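Local coordinates for protein adenylyltransferase MntA (Shewanella oneidensis MR-1, PDB 6M6U), which neutralises its cognate toxin HepT by successively transferring three AMP groups from ATP to one tyrosine of the toxin, at residues E[57-62]-E[68-73]. The protein carries 2 engineered substitutions. Residues are numbered along the deposited sequence; the frame is centred on the assembly and turned at random.
Sequences ELAQKL and SDVDLV
V70, L72 and A59 bury the most surface where helix 52-66 packs against strand 70-74, the second half of a beta-alpha-beta unit in the nucleotidyltransferase fold, and they illustrate close helix-on-sheet packing with a small residue at the nearest point. The local axes approach to 7.4 Å, with directions 142° apart, roughly antiparallel. A59 presents its methyl to the strand, with CB 3.7 Å from CB of L72 and about 4.0 Å from the carbonyl O of V70. V70 faces one turn of the helix: its CB lies 3.6 Å from A59 O, while its two methyls, CG1 and CG2, lie at equal range (4.2 Å) from CB of L62. With CG1 anti to the backbone N (chi1 166°), CG2 is anti to the carbonyl carbon and comes 4.0 Å from C of L62. Alternation along the strand turns D71, a magnesium ligand of the enzyme, away from the helix, next to E39, an engineered replacement. V70 also touches I42 and L72 touches V44, both of the neighbouring strand 40-46, so the apolar layer continues onto that strand. The CG of L72, anti to the backbone N (chi1 178°), carries CD2 to L58, whose side chain it crosses at a slant, and CD2 of L72 sits 3.8 Å from CD2 of L58.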
ATOM      1  N   GLU E  57     -11.195  -9.615  13.740  1.00 49.22           N
ATOM      2  CA  GLU E  57     -10.319 -10.139  14.784  1.00 43.79           C
ATOM      3  C   GLU E  57     -10.217 -11.654  14.696  1.00 42.95           C
ATOM      4  O   GLU E  57      -9.123 -12.220  14.818  1.00 44.82           O
ATOM      5  CB  GLU E  57     -10.826  -9.713  16.164  1.00 47.81           C
ATOM      6  CG  GLU E  57     -10.822  -8.203  16.425  1.00 57.78           C
ATOM      7  CD  GLU E  57      -9.459  -7.671  16.862  1.00 73.17           C
ATOM      8  OE1 GLU E  57      -9.239  -6.442  16.766  1.00 79.65           O
ATOM      9  OE2 GLU E  57      -8.608  -8.475  17.308  1.00 75.78           O
ATOM     10  N   LEU E  58     -11.345 -12.331  14.479  1.00 42.64           N
ATOM     11  CA  LEU E  58     -11.307 -13.783  14.357  1.00 38.97           C
ATOM     12  C   LEU E  58     -10.453 -14.206  13.168  1.00 37.94           C
ATOM     13  O   LEU E  58      -9.684 -15.170  13.258  1.00 36.96           O
ATOM     14  CB  LEU E  58     -12.725 -14.336  14.239  1.00 41.99           C
ATOM     15  CG  LEU E  58     -12.844 -15.850  14.069  1.00 44.70           C
ATOM     16  CD1 LEU E  58     -12.045 -16.560  15.146  1.00 47.98           C
ATOM     17  CD2 LEU E  58     -14.302 -16.264  14.131  1.00 43.92           C
ATOM     18  N   ALA E  59     -10.561 -13.482  12.050  1.00 35.78           N
ATOM     19  CA  ALA E  59      -9.744 -13.789  10.882  1.00 31.22           C
ATOM     20  C   ALA E  59      -8.258 -13.724  11.221  1.00 36.55           C
ATOM     21  O   ALA E  59      -7.489 -14.629  10.871  1.00 33.75           O
ATOM     22  CB  ALA E  59     -10.078 -12.827   9.741  1.00 32.62           C
ATOM     23  N   GLN E  60      -7.836 -12.661  11.917  1.00 35.12           N
ATOM     24  CA  GLN E  60      -6.427 -12.549  12.282  1.00 41.21           C
ATOM     25  C   GLN E  60      -6.023 -13.630  13.274  1.00 43.78           C
ATOM     26  O   GLN E  60      -4.869 -14.073  13.266  1.00 41.37           O
ATOM     27  CB  GLN E  60      -6.115 -11.160  12.849  1.00 32.75           C
ATOM     28  CG  GLN E  60      -6.667  -9.996  12.036  1.00 36.74           C
ATOM     29  CD  GLN E  60      -6.577 -10.207  10.532  1.00 39.59           C
ATOM     30  OE1 GLN E  60      -5.543 -10.616  10.010  1.00 40.27           O
ATOM     31  NE2 GLN E  60      -7.675  -9.927   9.828  1.00 40.19           N
ATOM     32  N   LYS E  61      -6.952 -14.084  14.122  1.00 44.78           N
ATOM     33  CA  LYS E  61      -6.620 -15.204  14.999  1.00 47.90           C
ATOM     34  C   LYS E  61      -6.439 -16.489  14.199  1.00 44.74           C
ATOM     35  O   LYS E  61      -5.520 -17.272  14.473  1.00 49.11           O
ATOM     36  CB  LYS E  61      -7.683 -15.387  16.080  1.00 50.34           C
ATOM     37  CG  LYS E  61      -7.199 -16.287  17.216  1.00 56.73           C
ATOM     38  CD  LYS E  61      -8.299 -16.647  18.208  1.00 65.05           C
ATOM     39  CE  LYS E  61      -9.260 -15.497  18.437  1.00 68.41           C
ATOM     40  NZ  LYS E  61      -8.668 -14.450  19.316  1.00 71.72           N
ATOM     41  N   LEU E  62      -7.292 -16.724  13.197  1.00 36.45           N
ATOM     42  CA  LEU E  62      -7.041 -17.830  12.279  1.00 40.13           C
ATOM     43  C   LEU E  62      -5.741 -17.617  11.519  1.00 40.36           C
ATOM     44  O   LEU E  62      -4.953 -18.555  11.341  1.00 39.38           O
ATOM     45  CB  LEU E  62      -8.200 -17.985  11.295  1.00 46.17           C
ATOM     46  CG  LEU E  62      -9.274 -19.007  11.656  1.00 53.10           C
ATOM     47  CD1 LEU E  62     -10.079 -18.515  12.841  1.00 61.20           C
ATOM     48  CD2 LEU E  62     -10.170 -19.290  10.462  1.00 50.99           C
ATOM     49  N   SER E  68      -0.745 -17.677   7.830  1.00 43.45           N
ATOM     50  CA  SER E  68      -1.069 -17.210   6.488  1.00 45.12           C
ATOM     51  C   SER E  68      -2.180 -16.179   6.590  1.00 45.71           C
ATOM     52  O   SER E  68      -2.956 -16.176   7.546  1.00 47.90           O
ATOM     53  CB  SER E  68      -1.491 -18.370   5.580  1.00 53.20           C
ATOM     54  OG  SER E  68      -1.942 -17.900   4.323  1.00 64.05           O
ATOM     55  N   ASP E  69      -2.253 -15.301   5.592  1.00 42.66           N
ATOM     56  CA  ASP E  69      -3.320 -14.313   5.569  1.00 42.21           C
ATOM     57  C   ASP E  69      -4.669 -14.999   5.386  1.00 41.10           C
ATOM     58  O   ASP E  69      -4.824 -15.906   4.564  1.00 43.47           O
ATOM     59  CB  ASP E  69      -3.088 -13.288   4.461  1.00 44.49           C
ATOM     60  CG  ASP E  69      -1.952 -12.330   4.780  1.00 51.56           C
ATOM     61  OD1 ASP E  69      -1.606 -12.190   5.975  1.00 54.08           O
ATOM     62  OD2 ASP E  69      -1.407 -11.714   3.836  1.00 51.07           O
ATOM     63  N   VAL E  70      -5.646 -14.574   6.173  1.00 34.51           N
ATOM     64  CA  VAL E  70      -6.977 -15.155   6.150  1.00 37.61           C
ATOM     65  C   VAL E  70      -7.979 -14.045   5.872  1.00 38.22           C
ATOM     66  O   VAL E  70      -7.851 -12.934   6.400  1.00 38.65           O
ATOM     67  CB  VAL E  70      -7.299 -15.880   7.473  1.00 35.20           C
ATOM     68  CG1 VAL E  70      -8.798 -16.182   7.576  1.00 33.66           C
ATOM     69  CG2 VAL E  70      -6.482 -17.161   7.574  1.00 33.04           C
ATOM     70  N   ASP E  71      -8.945 -14.335   5.011  1.00 35.68           N
ATOM     71  CA  ASP E  71     -10.092 -13.462   4.805  1.00 38.44           C
ATOM     72  C   ASP E  71     -11.335 -14.230   5.226  1.00 39.66           C
ATOM     73  O   ASP E  71     -11.628 -15.295   4.670  1.00 39.35           O
ATOM     74  CB  ASP E  71     -10.199 -13.008   3.349  1.00 43.55           C
ATOM     75  CG  ASP E  71     -11.300 -11.982   3.142  1.00 53.26           C
ATOM     76  OD1 ASP E  71     -11.901 -11.967   2.048  1.00 58.68           O
ATOM     77  OD2 ASP E  71     -11.565 -11.191   4.074  1.00 57.26           O
ATOM     78  N   LEU E  72     -12.046 -13.704   6.219  1.00 41.99           N
ATOM     79  CA  LEU E  72     -13.207 -14.369   6.797  1.00 35.07           C
ATOM     80  C   LEU E  72     -14.455 -13.621   6.354  1.00 39.14           C
ATOM     81  O   LEU E  72     -14.619 -12.435   6.667  1.00 35.83           O
ATOM     82  CB  LEU E  72     -13.112 -14.431   8.321  1.00 29.23           C
ATOM     83  CG  LEU E  72     -14.315 -15.061   9.027  1.00 33.56           C
ATOM     84  CD1 LEU E  72     -14.561 -16.497   8.554  1.00 26.74           C
ATOM     85  CD2 LEU E  72     -14.104 -15.013  10.535  1.00 35.50           C
ATOM     86  N   VAL E  73     -15.318 -14.311   5.618  1.00 33.34           N
ATOM     87  CA  VAL E  73     -16.488 -13.712   4.995  1.00 38.66           C
ATOM     88  C   VAL E  73     -17.720 -14.177   5.758  1.00 36.54           C
ATOM     89  O   VAL E  73     -17.942 -15.383   5.920  1.00 39.11           O
ATOM     90  CB  VAL E  73     -16.579 -14.084   3.505  1.00 44.42           C
ATOM     91  CG1 VAL E  73     -17.986 -13.858   2.983  1.00 49.94           C
ATOM     92  CG2 VAL E  73     -15.572 -13.275   2.692  1.00 41.78           C
TER